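PDB 5WID: flavodoxin from Methanosarcina acetivorans C2A, which probably serves as a small electron-transfer protein that carries flavin mononucleotide as its redox cofactor. Local coordinates for residues A[2-8]-A[31-37]; A[13-17]-A[116-122]; A[56-62]-A[93-99]. All blocks are in the same frame, centred on the assembly; numbering follows the deposited sequence.

Contact 1: A[2-8]-A[31-37]; sequences KAIVVYL and DVQVISF. With ACT (acetate ion), chain F.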
loop_
_atom_site.group_PDB
_atom_site.type_symbol
_atom_site.label_atom_id
_atom_site.label_comp_id
_atom_site.label_asym_id
_atom_site.label_seq_id
_atom_site.Cartn_x
_atom_site.Cartn_y
_atom_site.Cartn_z
ATOM N N LYS A 2 13.978 1.480 4.543
ATOM C CA LYS A 2 13.282 1.966 3.358
ATOM C C LYS A 2 11.902 1.336 3.240
ATOM O O LYS A 2 11.741 0.129 3.430
ATOM C CB LYS A 2 14.111 1.664 2.102
ATOM C CG LYS A 2 13.467 2.063 0.792
ATOM C CD LYS A 2 13.180 3.548 0.747
ATOM C CE LYS A 2 12.886 3.993 -0.671
ATOM N NZ LYS A 2 12.204 2.913 -1.435
ATOM N N ALA A 3 10.907 2.165 2.932
ATOM C CA ALA A 3 9.561 1.695 2.655
ATOM C C ALA A 3 9.164 2.134 1.256
ATOM O O ALA A 3 9.667 3.135 0.736
ATOM C CB ALA A 3 8.544 2.241 3.666
ATOM N N ILE A 4 8.247 1.392 0.650
ATOM C CA ILE A 4 7.715 1.757 -0.653
ATOM C C ILE A 4 6.195 1.688 -0.579
ATOM O O ILE A 4 5.639 0.760 0.016
ATOM C CB ILE A 4 8.293 0.862 -1.770
ATOM C CG1 ILE A 4 7.795 1.294 -3.146
ATOM C CG2 ILE A 4 7.988 -0.602 -1.542
ATOM C CD1 ILE A 4 8.862 1.069 -4.216
ATOM N N VAL A 5 5.531 2.713 -1.112
ATOM C CA VAL A 5 4.069 2.790 -1.148
ATOM C C VAL A 5 3.676 2.753 -2.622
ATOM O O VAL A 5 3.938 3.711 -3.359
ATOM C CB VAL A 5 3.528 4.054 -0.467
ATOM C CG1 VAL A 5 1.992 4.026 -0.460
ATOM C CG2 VAL A 5 4.107 4.223 0.961
ATOM N N VAL A 6 3.079 1.642 -3.054
ATOM C CA VAL A 6 2.782 1.374 -4.462
ATOM C C VAL A 6 1.274 1.429 -4.641
ATOM O O VAL A 6 0.544 0.853 -3.830
ATOM C CB VAL A 6 3.302 -0.014 -4.889
ATOM C CG1 VAL A 6 2.997 -0.269 -6.387
ATOM C CG2 VAL A 6 4.777 -0.163 -4.573
ATOM N N TYR A 7 0.802 2.069 -5.714
ATOM C CA TYR A 7 -0.646 2.243 -5.845
ATOM C C TYR A 7 -1.096 2.178 -7.302
ATOM O O TYR A 7 -0.326 2.419 -8.239
ATOM C CB TYR A 7 -1.115 3.577 -5.222
ATOM C CG TYR A 7 -0.500 4.768 -5.906
ATOM C CD1 TYR A 7 0.750 5.248 -5.524
ATOM C CD2 TYR A 7 -1.143 5.382 -6.977
ATOM C CE1 TYR A 7 1.333 6.321 -6.181
ATOM C CE2 TYR A 7 -0.564 6.452 -7.645
ATOM C CZ TYR A 7 0.676 6.916 -7.240
ATOM O OH TYR A 7 1.261 7.984 -7.891
ATOM N N LEU A 8 -2.375 1.840 -7.464
ATOM C CA LEU A 8 -3.121 2.029 -8.701
ATOM C C LEU A 8 -4.257 2.991 -8.400
ATOM O O LEU A 8 -4.978 2.806 -7.414
ATOM C CB LEU A 8 -3.691 0.709 -9.235
ATOM C CG LEU A 8 -4.389 0.789 -10.601
ATOM C CD1 LEU A 8 -4.233 -0.530 -11.380
ATOM C CD2 LEU A 8 -5.880 1.125 -10.433
ATOM N N ASP A 31 13.160 6.347 5.057
ATOM C CA ASP A 31 13.159 6.634 3.629
ATOM C C ASP A 31 11.947 5.990 2.972
ATOM O O ASP A 31 11.552 4.875 3.323
ATOM C CB ASP A 31 14.438 6.109 2.975
ATOM C CG ASP A 31 15.669 6.876 3.406
ATOM O OD1 ASP A 31 15.541 8.077 3.725
ATOM O OD2 ASP A 31 16.764 6.277 3.421
ATOM N N VAL A 32 11.343 6.699 2.021
ATOM C CA VAL A 32 10.135 6.187 1.383
ATOM C C VAL A 32 10.068 6.698 -0.045
ATOM O O VAL A 32 10.540 7.793 -0.364
ATOM C CB VAL A 32 8.866 6.579 2.181
ATOM C CG1 VAL A 32 8.706 8.080 2.227
ATOM C CG2 VAL A 32 7.618 5.926 1.588
ATOM N N GLN A 33 9.496 5.887 -0.920
ATOM C CA GLN A 33 9.079 6.390 -2.216
ATOM C C GLN A 33 7.636 5.984 -2.446
ATOM O O GLN A 33 7.231 4.865 -2.117
ATOM C CB GLN A 33 10.024 5.930 -3.349
ATOM C CG GLN A 33 9.666 4.713 -4.151
ATOM C CD GLN A 33 10.840 4.273 -5.025
ATOM O OE1 GLN A 33 11.655 3.440 -4.619
ATOM N NE2 GLN A 33 10.943 4.852 -6.219
ATOM N N VAL A 34 6.852 6.937 -2.932
ATOM C CA VAL A 34 5.448 6.736 -3.260
ATOM C C VAL A 34 5.385 6.687 -4.773
ATOM O O VAL A 34 5.806 7.642 -5.442
ATOM C CB VAL A 34 4.571 7.865 -2.695
ATOM C CG1 VAL A 34 3.113 7.675 -3.120
ATOM C CG2 VAL A 34 4.713 7.915 -1.171
ATOM N N ILE A 35 4.916 5.574 -5.320
ATOM C CA ILE A 35 5.112 5.335 -6.745
ATOM C C ILE A 35 3.958 4.511 -7.298
ATOM O O ILE A 35 3.471 3.569 -6.664
ATOM C CB ILE A 35 6.484 4.665 -6.992
ATOM C CG1 ILE A 35 6.785 4.554 -8.484
ATOM C CG2 ILE A 35 6.581 3.325 -6.277
ATOM C CD1 ILE A 35 8.258 4.290 -8.759
ATOM N N SER A 36 3.519 4.884 -8.493
ATOM C CA SER A 36 2.517 4.101 -9.191
ATOM C C SER A 36 3.062 2.713 -9.537
ATOM O O SER A 36 4.247 2.546 -9.857
ATOM C CB SER A 36 2.086 4.868 -10.444
ATOM O OG SER A 36 1.485 4.026 -11.392
ATOM N N PHE A 37 2.191 1.700 -9.453
ATOM C CA PHE A 37 2.597 0.330 -9.771
ATOM C C PHE A 37 3.254 0.231 -11.142
ATOM O O PHE A 37 4.120 -0.623 -11.363
ATOM C CB PHE A 37 1.384 -0.613 -9.740
ATOM C CG PHE A 37 0.556 -0.541 -10.999
ATOM C CD1 PHE A 37 -0.298 0.528 -11.212
ATOM C CD2 PHE A 37 0.705 -1.487 -12.006
ATOM C CE1 PHE A 37 -1.017 0.645 -12.405
ATOM C CE2 PHE A 37 -0.012 -1.380 -13.192
ATOM C CZ PHE A 37 -0.882 -0.313 -13.384
HETATM C C ACT F . 1.200 8.590 -11.186
HETATM O O ACT F . 0.879 8.262 -12.360
HETATM O OXT ACT F . 0.377 8.366 -10.256
HETATM C CH3 ACT F . 2.506 9.241 -10.908
HETATM O O HOH W 1 -1.580 4.362 -10.495
#
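Asp31 begins the parallel pairing of strand 31-36 with strand 2-8: its carbonyl O takes the N-H of Ala3 (N to O 2.8 Å), and the methylene CD of Lys2 packs on the same carbonyl. Val32 joins Ala3 and Val5 on one face of the sheet, its CG2 meeting Val5 CG2 at 4.0 Å. On the other face Gln33 runs alongside Ile4, its CG and OE1 against the CD1 methyl. Lys2, bent at chi2 and chi4, curls its NZ over to a long hydrogen bond with Gln33 OE1 (3.3 Å), while Glu44 holds the amide's NE2. The backbone of Gln33 bonds twice, N to Ala3 O and O to Val5 N, the latter 2.9 Å between Gln33 O and Val5 N. Val34 leans CG2 on Val5 CB and CG1 on Tyr7 CE1. Ile35 likewise forms two backbone hydrogen bonds, its N to Val5 O and its O to Tyr7 N, and its CG2 reaches Ile4 CD1 at 3.8 Å. Ser36 lays its CA over one face of the Tyr7 ring, a CH-pi contact 4.0 Å from the centroid. With CG between backbone N and carbonyl carbon (chi1 62°), that ring folds across strand 31-36, and its OH reaches an acetate, probably from the crystallisation liquor. Without the ring, as with an alanine here, a gap is likely to open beside Ser36 CA and Val34 CG1. Phe37 N bonds to Tyr7 O, and its ring lies beside Leu8, Phe37 CE1 3.6 Å from Leu8 CD1. The strands belong to a beta-alpha-beta unit whose helix 13-27 covers Val32 and Tyr7. Helices 42-47 and 64-76 pack on the Ile4 and Val6 face, and strand 50-58 pairs with the other edge of strand 2-8.

Contact 2: A[13-17]-A[116-122]; sequences NTKAM and LRILHKP. With FMN (flavin mononucleotide), chain D.
The phosphate-binding loop of the flavodoxin fold leads into helix 13-27, and here the first turn of that helix packs on the end of strand 110-119 and the loop after it, where Asn13 meets Lys121 and Pro122. Asn13 holds the cofactor twice: its backbone N donates to FMN O3P (3.0 Å, 164°) and its amide ND2 to the ribityl hydroxyl FMN O4' (2.9 Å). CG stands anti to the carbonyl carbon (chi1 -68°), which sends the amide across the Lys121 backbone at about a right angle to that side chain, OD1 lying 3.5 Å from Lys121 CA. Thr14 grips FMN O1P with two donors, backbone N and side-chain OG1, each 2.7 Å away, and Ser89 N donates to the same OG1, which fixes the hydroxyl's direction. Because these N-H groups belong to the helix's opening turn, the helix end would probably favour the negative charge of the phosphate. The hydroxyls of Ser9, Thr10 and Ser11, from the preceding loop, are also hydrogen-bonded to FMN, and Ser89 OG is hydrogen-bonded both to FMN and to His120 O. Behind this polar layer the contact is mostly apolar. Pro122 sets CG against both Asn13 O and Met17 CG, crossing the methionine chain at about a right angle, 3.7 Å between the two CG atoms. Met17 runs straight to its sulfur and then turns (chi3 68°) to bring CE against strand 110-119, close to Leu116 O and 3.6 Å from Ile118 CG1.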
loop_
_atom_site.group_PDB
_atom_site.type_symbol
_atom_site.label_atom_id
_atom_site.label_comp_id
_atom_site.label_asym_id
_atom_site.label_seq_id
_atom_site.Cartn_x
_atom_site.Cartn_y
_atom_site.Cartn_z
ATOM N N ASN A 13 -7.941 9.171 -6.111
ATOM C CA ASN A 13 -8.284 9.040 -4.695
ATOM C C ASN A 13 -7.301 8.129 -3.963
ATOM O O ASN A 13 -6.781 8.488 -2.899
ATOM C CB ASN A 13 -9.723 8.539 -4.550
ATOM C CG ASN A 13 -10.745 9.579 -5.008
ATOM O OD1 ASN A 13 -10.482 10.799 -4.976
ATOM N ND2 ASN A 13 -11.912 9.107 -5.449
ATOM N N THR A 14 -7.029 6.944 -4.518
ATOM C CA THR A 14 -6.019 6.070 -3.919
ATOM C C THR A 14 -4.634 6.695 -3.992
ATOM O O THR A 14 -3.813 6.500 -3.086
ATOM C CB THR A 14 -6.052 4.698 -4.605
ATOM O OG1 THR A 14 -7.393 4.185 -4.512
ATOM C CG2 THR A 14 -5.071 3.692 -3.966
ATOM N N LYS A 15 -4.359 7.460 -5.048
ATOM C CA LYS A 15 -3.088 8.175 -5.110
ATOM C C LYS A 15 -2.962 9.163 -3.954
ATOM O O LYS A 15 -1.906 9.252 -3.314
ATOM C CB LYS A 15 -2.952 8.904 -6.450
ATOM C CG LYS A 15 -1.669 9.750 -6.590
ATOM C CD LYS A 15 -1.576 10.376 -8.003
ATOM C CE LYS A 15 -0.251 11.110 -8.203
ATOM N NZ LYS A 15 -0.172 12.291 -7.297
ATOM N N ALA A 16 -4.029 9.916 -3.676
ATOM C CA ALA A 16 -4.001 10.847 -2.554
ATOM C C ALA A 16 -3.741 10.114 -1.243
ATOM O O ALA A 16 -2.984 10.599 -0.392
ATOM C CB ALA A 16 -5.320 11.625 -2.487
ATOM N N MET A 17 -4.366 8.950 -1.058
ATOM C CA MET A 17 -4.109 8.150 0.139
ATOM C C MET A 17 -2.642 7.761 0.219
ATOM O O MET A 17 -2.013 7.870 1.277
ATOM C CB MET A 17 -4.973 6.884 0.131
ATOM C CG MET A 17 -6.459 7.168 0.230
ATOM S SD MET A 17 -7.416 5.637 0.173
ATOM C CE MET A 17 -6.972 4.845 1.733
ATOM N N LEU A 116 -6.684 -0.319 5.313
ATOM C CA LEU A 116 -7.307 1.003 5.320
ATOM C C LEU A 116 -8.050 1.259 4.015
ATOM O O LEU A 116 -7.426 1.425 2.969
ATOM C CB LEU A 116 -6.252 2.089 5.548
ATOM C CG LEU A 116 -6.788 3.526 5.610
ATOM C CD1 LEU A 116 -7.863 3.689 6.692
ATOM C CD2 LEU A 116 -5.630 4.502 5.843
ATOM N N ARG A 117 -9.378 1.334 4.072
ATOM C CA ARG A 117 -10.151 1.739 2.905
ATOM C C ARG A 117 -10.956 2.990 3.242
ATOM O O ARG A 117 -11.379 3.188 4.384
ATOM C CB ARG A 117 -11.070 0.609 2.408
ATOM C CG ARG A 117 -12.032 0.116 3.433
ATOM C CD ARG A 117 -12.895 -1.032 2.900
ATOM N NE ARG A 117 -13.831 -1.461 3.931
ATOM C CZ ARG A 117 -14.512 -2.595 3.897
ATOM N NH1 ARG A 117 -14.375 -3.432 2.866
ATOM N NH2 ARG A 117 -15.330 -2.895 4.896
ATOM N N ILE A 118 -11.141 3.848 2.244
ATOM C CA ILE A 118 -11.765 5.155 2.431
ATOM C C ILE A 118 -12.757 5.398 1.303
ATOM O O ILE A 118 -12.393 5.310 0.127
ATOM C CB ILE A 118 -10.719 6.286 2.448
ATOM C CG1 ILE A 118 -9.776 6.131 3.647
ATOM C CG2 ILE A 118 -11.415 7.657 2.522
ATOM C CD1 ILE A 118 -10.430 6.501 4.952
ATOM N N LEU A 119 -13.989 5.762 1.658
ATOM C CA LEU A 119 -15.011 6.045 0.656
ATOM C C LEU A 119 -14.708 7.317 -0.131
ATOM O O LEU A 119 -14.412 8.366 0.449
ATOM C CB LEU A 119 -16.380 6.177 1.334
ATOM C CG LEU A 119 -17.084 4.877 1.690
ATOM C CD1 LEU A 119 -18.141 5.160 2.744
ATOM C CD2 LEU A 119 -17.712 4.270 0.437
ATOM N N HIS A 120 -14.791 7.218 -1.454
ATOM C CA HIS A 120 -14.793 8.360 -2.393
ATOM C C HIS A 120 -13.525 9.198 -2.186
ATOM O O HIS A 120 -12.433 8.652 -1.963
ATOM C CB HIS A 120 -16.084 9.143 -2.237
ATOM C CG HIS A 120 -17.315 8.300 -2.291
ATOM N ND1 HIS A 120 -17.607 7.480 -3.359
ATOM C CD2 HIS A 120 -18.333 8.151 -1.409
ATOM C CE1 HIS A 120 -18.756 6.865 -3.136
ATOM N NE2 HIS A 120 -19.214 7.250 -1.958
ATOM N N LYS A 121 -13.630 10.525 -2.278
ATOM C CA LYS A 121 -12.442 11.360 -2.188
ATOM C C LYS A 121 -12.051 11.552 -0.729
ATOM O O LYS A 121 -12.891 11.967 0.083
ATOM C CB LYS A 121 -12.689 12.719 -2.827
ATOM C CG LYS A 121 -11.507 13.653 -2.753
ATOM C CD LYS A 121 -11.883 15.009 -3.352
ATOM C CE LYS A 121 -10.756 16.021 -3.187
ATOM N NZ LYS A 121 -9.625 15.719 -4.097
ATOM N N PRO A 122 -10.804 11.265 -0.364
ATOM C CA PRO A 122 -10.373 11.462 1.026
ATOM C C PRO A 122 -10.518 12.914 1.452
ATOM O O PRO A 122 -10.039 13.826 0.774
ATOM C CB PRO A 122 -8.900 11.030 1.004
ATOM C CG PRO A 122 -8.815 10.045 -0.134
ATOM C CD PRO A 122 -9.783 10.578 -1.175
HETATM N N1 FMN D . -16.478 0.873 -5.725
HETATM C C2 FMN D . -16.754 -0.247 -4.977
HETATM O O2 FMN D . -16.686 -0.189 -3.746
HETATM N N3 FMN D . -17.108 -1.432 -5.601
HETATM C C4 FMN D . -17.174 -1.519 -6.967
HETATM O O4 FMN D . -17.484 -2.605 -7.481
HETATM C C4A FMN D . -16.905 -0.378 -7.727
HETATM N N5 FMN D . -16.980 -0.414 -9.103
HETATM C C5A FMN D . -16.712 0.722 -9.843
HETATM C C6 FMN D . -16.805 0.658 -11.233
HETATM C C7 FMN D . -16.537 1.787 -11.991
HETATM C C7M FMN D . -16.640 1.692 -13.492
HETATM C C8 FMN D . -16.194 2.985 -11.370
HETATM C C8M FMN D . -15.909 4.215 -12.185
HETATM C C9 FMN D . -16.105 3.053 -9.975
HETATM C C9A FMN D . -16.367 1.917 -9.217
HETATM N N10 FMN D . -16.280 1.959 -7.834
HETATM C C10 FMN D . -16.557 0.822 -7.097
HETATM C "C1'" FMN D . -15.933 3.230 -7.130
HETATM C "C2'" FMN D . -14.435 3.520 -7.059
HETATM O "O2'" FMN D . -13.719 2.528 -6.343
HETATM C "C3'" FMN D . -14.291 4.859 -6.341
HETATM O "O3'" FMN D . -14.796 5.881 -7.182
HETATM C "C4'" FMN D . -12.860 5.189 -5.908
HETATM O "O4'" FMN D . -12.918 6.372 -5.134
HETATM C "C5'" FMN D . -11.893 5.376 -7.079
HETATM O "O5'" FMN D . -10.601 5.578 -6.528
HETATM P P FMN D . -9.351 5.899 -7.483
HETATM O O1P FMN D . -8.111 5.680 -6.652
HETATM O O2P FMN D . -9.382 4.929 -8.647
HETATM O O3P FMN D . -9.465 7.325 -7.947
#

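Contact 3: A[56-62]-A[93-99]; sequences STFYYKM and SGEAPIL. With FMN (flavin mononucleotide), chain D.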
loop_
_atom_site.group_PDB
_atom_site.type_symbol
_atom_site.label_atom_id
_atom_site.label_comp_id
_atom_site.label_asym_id
_atom_site.label_seq_id
_atom_site.Cartn_x
_atom_site.Cartn_y
_atom_site.Cartn_z
ATOM N N SER A 56 -7.937 1.088 -5.990
ATOM C CA SER A 56 -9.369 1.265 -5.862
ATOM C C SER A 56 -10.076 -0.051 -6.189
ATOM O O SER A 56 -9.456 -1.032 -6.617
ATOM C CB SER A 56 -9.859 2.404 -6.763
ATOM O OG SER A 56 -9.337 2.262 -8.080
ATOM N N THR A 57 -11.383 -0.083 -5.930
ATOM C CA THR A 57 -12.215 -1.253 -6.182
ATOM C C THR A 57 -13.052 -0.975 -7.424
ATOM O O THR A 57 -13.800 0.006 -7.460
ATOM C CB THR A 57 -13.131 -1.558 -4.991
ATOM O OG1 THR A 57 -12.358 -1.817 -3.808
ATOM C CG2 THR A 57 -14.035 -2.762 -5.294
ATOM N N PHE A 58 -12.906 -1.813 -8.446
ATOM C CA PHE A 58 -13.764 -1.772 -9.628
ATOM C C PHE A 58 -14.418 -3.133 -9.773
ATOM O O PHE A 58 -13.716 -4.146 -9.855
ATOM C CB PHE A 58 -12.969 -1.449 -10.899
ATOM C CG PHE A 58 -12.877 0.016 -11.217
ATOM C CD1 PHE A 58 -12.434 0.931 -10.270
ATOM C CD2 PHE A 58 -13.213 0.475 -12.478
ATOM C CE1 PHE A 58 -12.337 2.287 -10.585
ATOM C CE2 PHE A 58 -13.119 1.821 -12.801
ATOM C CZ PHE A 58 -12.678 2.730 -11.861
ATOM N N TYR A 59 -15.748 -3.154 -9.822
ATOM C CA TYR A 59 -16.517 -4.393 -9.951
ATOM C C TYR A 59 -15.968 -5.471 -9.014
ATOM O O TYR A 59 -15.624 -6.582 -9.425
ATOM C CB TYR A 59 -16.553 -4.858 -11.411
ATOM C CG TYR A 59 -17.183 -3.806 -12.277
ATOM C CD1 TYR A 59 -18.542 -3.527 -12.164
ATOM C CD2 TYR A 59 -16.422 -3.038 -13.153
ATOM C CE1 TYR A 59 -19.134 -2.532 -12.919
ATOM C CE2 TYR A 59 -17.018 -2.037 -13.926
ATOM C CZ TYR A 59 -18.369 -1.791 -13.795
ATOM O OH TYR A 59 -18.987 -0.798 -14.531
ATOM N N TYR A 60 -15.909 -5.107 -7.726
ATOM C CA TYR A 60 -15.701 -5.996 -6.579
ATOM C C TYR A 60 -14.290 -6.561 -6.496
ATOM O O TYR A 60 -14.058 -7.497 -5.722
ATOM C CB TYR A 60 -16.739 -7.133 -6.572
ATOM C CG TYR A 60 -18.075 -6.594 -7.008
ATOM C CD1 TYR A 60 -18.742 -5.666 -6.222
ATOM C CD2 TYR A 60 -18.623 -6.936 -8.238
ATOM C CE1 TYR A 60 -19.933 -5.120 -6.628
ATOM C CE2 TYR A 60 -19.814 -6.390 -8.658
ATOM C CZ TYR A 60 -20.464 -5.485 -7.844
ATOM O OH TYR A 60 -21.653 -4.933 -8.236
ATOM N N LYS A 61 -13.336 -5.998 -7.239
ATOM C CA LYS A 61 -11.981 -6.527 -7.331
ATOM C C LYS A 61 -10.991 -5.369 -7.333
ATOM O O LYS A 61 -11.357 -4.223 -7.586
ATOM C CB LYS A 61 -11.785 -7.352 -8.619
ATOM C CG LYS A 61 -12.571 -8.662 -8.685
ATOM C CD LYS A 61 -12.323 -9.505 -7.437
ATOM C CE LYS A 61 -13.106 -10.817 -7.462
ATOM N NZ LYS A 61 -12.724 -11.699 -6.320
ATOM N N MET A 62 -9.723 -5.668 -7.059
ATOM C CA MET A 62 -8.691 -4.722 -7.471
ATOM C C MET A 62 -8.614 -4.740 -8.993
ATOM O O MET A 62 -8.990 -5.726 -9.640
ATOM C CB MET A 62 -7.331 -5.072 -6.849
ATOM C CG MET A 62 -6.585 -6.209 -7.552
ATOM S SD MET A 62 -5.166 -6.764 -6.570
ATOM C CE MET A 62 -5.972 -7.714 -5.290
ATOM N N SER A 93 -18.658 -1.166 -2.019
ATOM C CA SER A 93 -18.400 -2.533 -1.580
ATOM C C SER A 93 -16.994 -2.720 -1.015
ATOM O O SER A 93 -16.822 -3.421 -0.011
ATOM C CB SER A 93 -18.655 -3.520 -2.733
ATOM O OG SER A 93 -17.734 -3.375 -3.805
ATOM N N GLY A 94 -15.983 -2.123 -1.635
ATOM C CA GLY A 94 -14.684 -1.971 -0.984
ATOM C C GLY A 94 -13.850 -3.219 -0.783
ATOM O O GLY A 94 -13.100 -3.299 0.200
ATOM N N GLU A 95 -13.910 -4.166 -1.721
ATOM C CA GLU A 95 -13.179 -5.422 -1.558
ATOM C C GLU A 95 -11.680 -5.287 -1.804
ATOM O O GLU A 95 -10.911 -6.077 -1.249
ATOM C CB GLU A 95 -13.717 -6.503 -2.506
ATOM C CG GLU A 95 -15.114 -7.037 -2.173
ATOM C CD GLU A 95 -16.218 -6.250 -2.860
ATOM O OE1 GLU A 95 -15.945 -5.147 -3.373
ATOM O OE2 GLU A 95 -17.366 -6.734 -2.885
ATOM N N ALA A 96 -11.241 -4.342 -2.646
ATOM C CA ALA A 96 -9.866 -4.415 -3.146
ATOM C C ALA A 96 -8.822 -4.420 -2.036
ATOM O O ALA A 96 -7.903 -5.260 -2.092
ATOM C CB ALA A 96 -9.597 -3.291 -4.160
ATOM N N PRO A 97 -8.872 -3.540 -1.028
ATOM C CA PRO A 97 -7.807 -3.584 -0.008
ATOM C C PRO A 97 -7.837 -4.860 0.810
ATOM O O PRO A 97 -6.771 -5.312 1.255
ATOM C CB PRO A 97 -8.081 -2.332 0.848
ATOM C CG PRO A 97 -8.836 -1.409 -0.092
ATOM C CD PRO A 97 -9.747 -2.375 -0.829
ATOM N N ILE A 98 -9.019 -5.460 1.003
ATOM C CA ILE A 98 -9.107 -6.751 1.686
ATOM C C ILE A 98 -8.395 -7.818 0.872
ATOM O O ILE A 98 -7.632 -8.634 1.404
ATOM C CB ILE A 98 -10.579 -7.151 1.911
ATOM C CG1 ILE A 98 -11.405 -5.965 2.392
ATOM C CG2 ILE A 98 -10.666 -8.346 2.865
ATOM C CD1 ILE A 98 -10.950 -5.436 3.680
ATOM N N LEU A 99 -8.671 -7.838 -0.437
ATOM C CA LEU A 99 -8.060 -8.819 -1.327
ATOM C C LEU A 99 -6.554 -8.629 -1.423
ATOM O O LEU A 99 -5.803 -9.607 -1.507
ATOM C CB LEU A 99 -8.704 -8.717 -2.709
ATOM C CG LEU A 99 -10.187 -9.078 -2.649
ATOM C CD1 LEU A 99 -10.870 -8.735 -3.978
ATOM C CD2 LEU A 99 -10.369 -10.564 -2.306
HETATM N N1 FMN D . -16.478 0.873 -5.725
HETATM C C2 FMN D . -16.754 -0.247 -4.977
HETATM O O2 FMN D . -16.686 -0.189 -3.746
HETATM N N3 FMN D . -17.108 -1.432 -5.601
HETATM C C4 FMN D . -17.174 -1.519 -6.967
HETATM O O4 FMN D . -17.484 -2.605 -7.481
HETATM C C4A FMN D . -16.905 -0.378 -7.727
HETATM N N5 FMN D . -16.980 -0.414 -9.103
HETATM C C5A FMN D . -16.712 0.722 -9.843
HETATM C C6 FMN D . -16.805 0.658 -11.233
HETATM C C7 FMN D . -16.537 1.787 -11.991
HETATM C C7M FMN D . -16.640 1.692 -13.492
HETATM C C8 FMN D . -16.194 2.985 -11.370
HETATM C C8M FMN D . -15.909 4.215 -12.185
HETATM C C9 FMN D . -16.105 3.053 -9.975
HETATM C C9A FMN D . -16.367 1.917 -9.217
HETATM N N10 FMN D . -16.280 1.959 -7.834
HETATM C C10 FMN D . -16.557 0.822 -7.097
HETATM C "C1'" FMN D . -15.933 3.230 -7.130
HETATM C "C2'" FMN D . -14.435 3.520 -7.059
HETATM O "O2'" FMN D . -13.719 2.528 -6.343
HETATM C "C3'" FMN D . -14.291 4.859 -6.341
HETATM O "O3'" FMN D . -14.796 5.881 -7.182
HETATM C "C4'" FMN D . -12.860 5.189 -5.908
HETATM O "O4'" FMN D . -12.918 6.372 -5.134
HETATM C "C5'" FMN D . -11.893 5.376 -7.079
HETATM O "O5'" FMN D . -10.601 5.578 -6.528
HETATM P P FMN D . -9.351 5.899 -7.483
HETATM O O1P FMN D . -8.111 5.680 -6.652
HETATM O O2P FMN D . -9.382 4.929 -8.647
HETATM O O3P FMN D . -9.465 7.325 -7.947
#
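Tyr60 and Ser93 meet at the pyrimidine edge of the flavin, the tyrosine turning its CD1 edge to the serine OG. Ser93 OG accepts the N-H of FMN N3 in a nearly straight bond (2.7 Å, 167°), FMN O2 takes the backbone N-H groups of Ser93 and Gly94 (Gly94 N to O2 2.9 Å), and FMN O4 takes that of Tyr60 (N to O4 3.0 Å) while lying over one face of the Tyr60 ring. Phe58 covers the benzenoid end, FMN C8 sitting 3.5 Å above its ring plane, and Ser56 OG reaches back to the phosphate oxygen O2P. The next layer sets these groups. Ser93 OG gives its proton to the syn side of Glu95 OE1 (2.6 Å), so the serine meets N3 as an acceptor. The glutamate runs alongside Tyr60 with its carboxylate 82° from the ring plane, and OE1 also touches Tyr60 CA. A type I' turn from Phe58 to Lys61 places Tyr59 with one ring face over FMN C6. Thr57 ties the two segments directly: OG1, beside its own backbone N (chi1 -60°), receives Ala96 N at 3.0 Å, while its CG2 lies against FMN N3. Packing is tight here, with Ala96 CB only 3.1 Å from Thr57 OG1 and close to Ser56 O. Farther out the contact becomes apolar: Met62 CB lies on Ala96 CB, and its CE reaches Leu99 CB at 3.9 Å. These loops of the flavin pocket thus rest on the start of helix 96-106, which Pro97 packs on Val115 of strand 110-119, whereas Met62 also leans on helix 64-76 through Glu67 and Met70.

From the N terminus, strand 2-8 opens contact 1 and the helix start at 13-17 opens contact 2; contact 1 then closes at 31-37, so the two cross along the chain. They also touch, Tyr7 and Leu8 packing on Lys15 and Thr14. Contact 3 opens at 56-62 and closes at 93-99, wholly inside the long loop that contact 2 closes at 116-122, and follows contact 1 in series. Arg117 joins contacts 2 and 3 by a probable hydrogen bond to Gly94 O. Contact 1 pairs neighbouring sheet strands; contact 2 joins a helix start to the end of strand 110-119 at the phosphate and ribityl part of FMN; contact 3 lies mainly round the flavin ring, Ser56 reaching the phosphate.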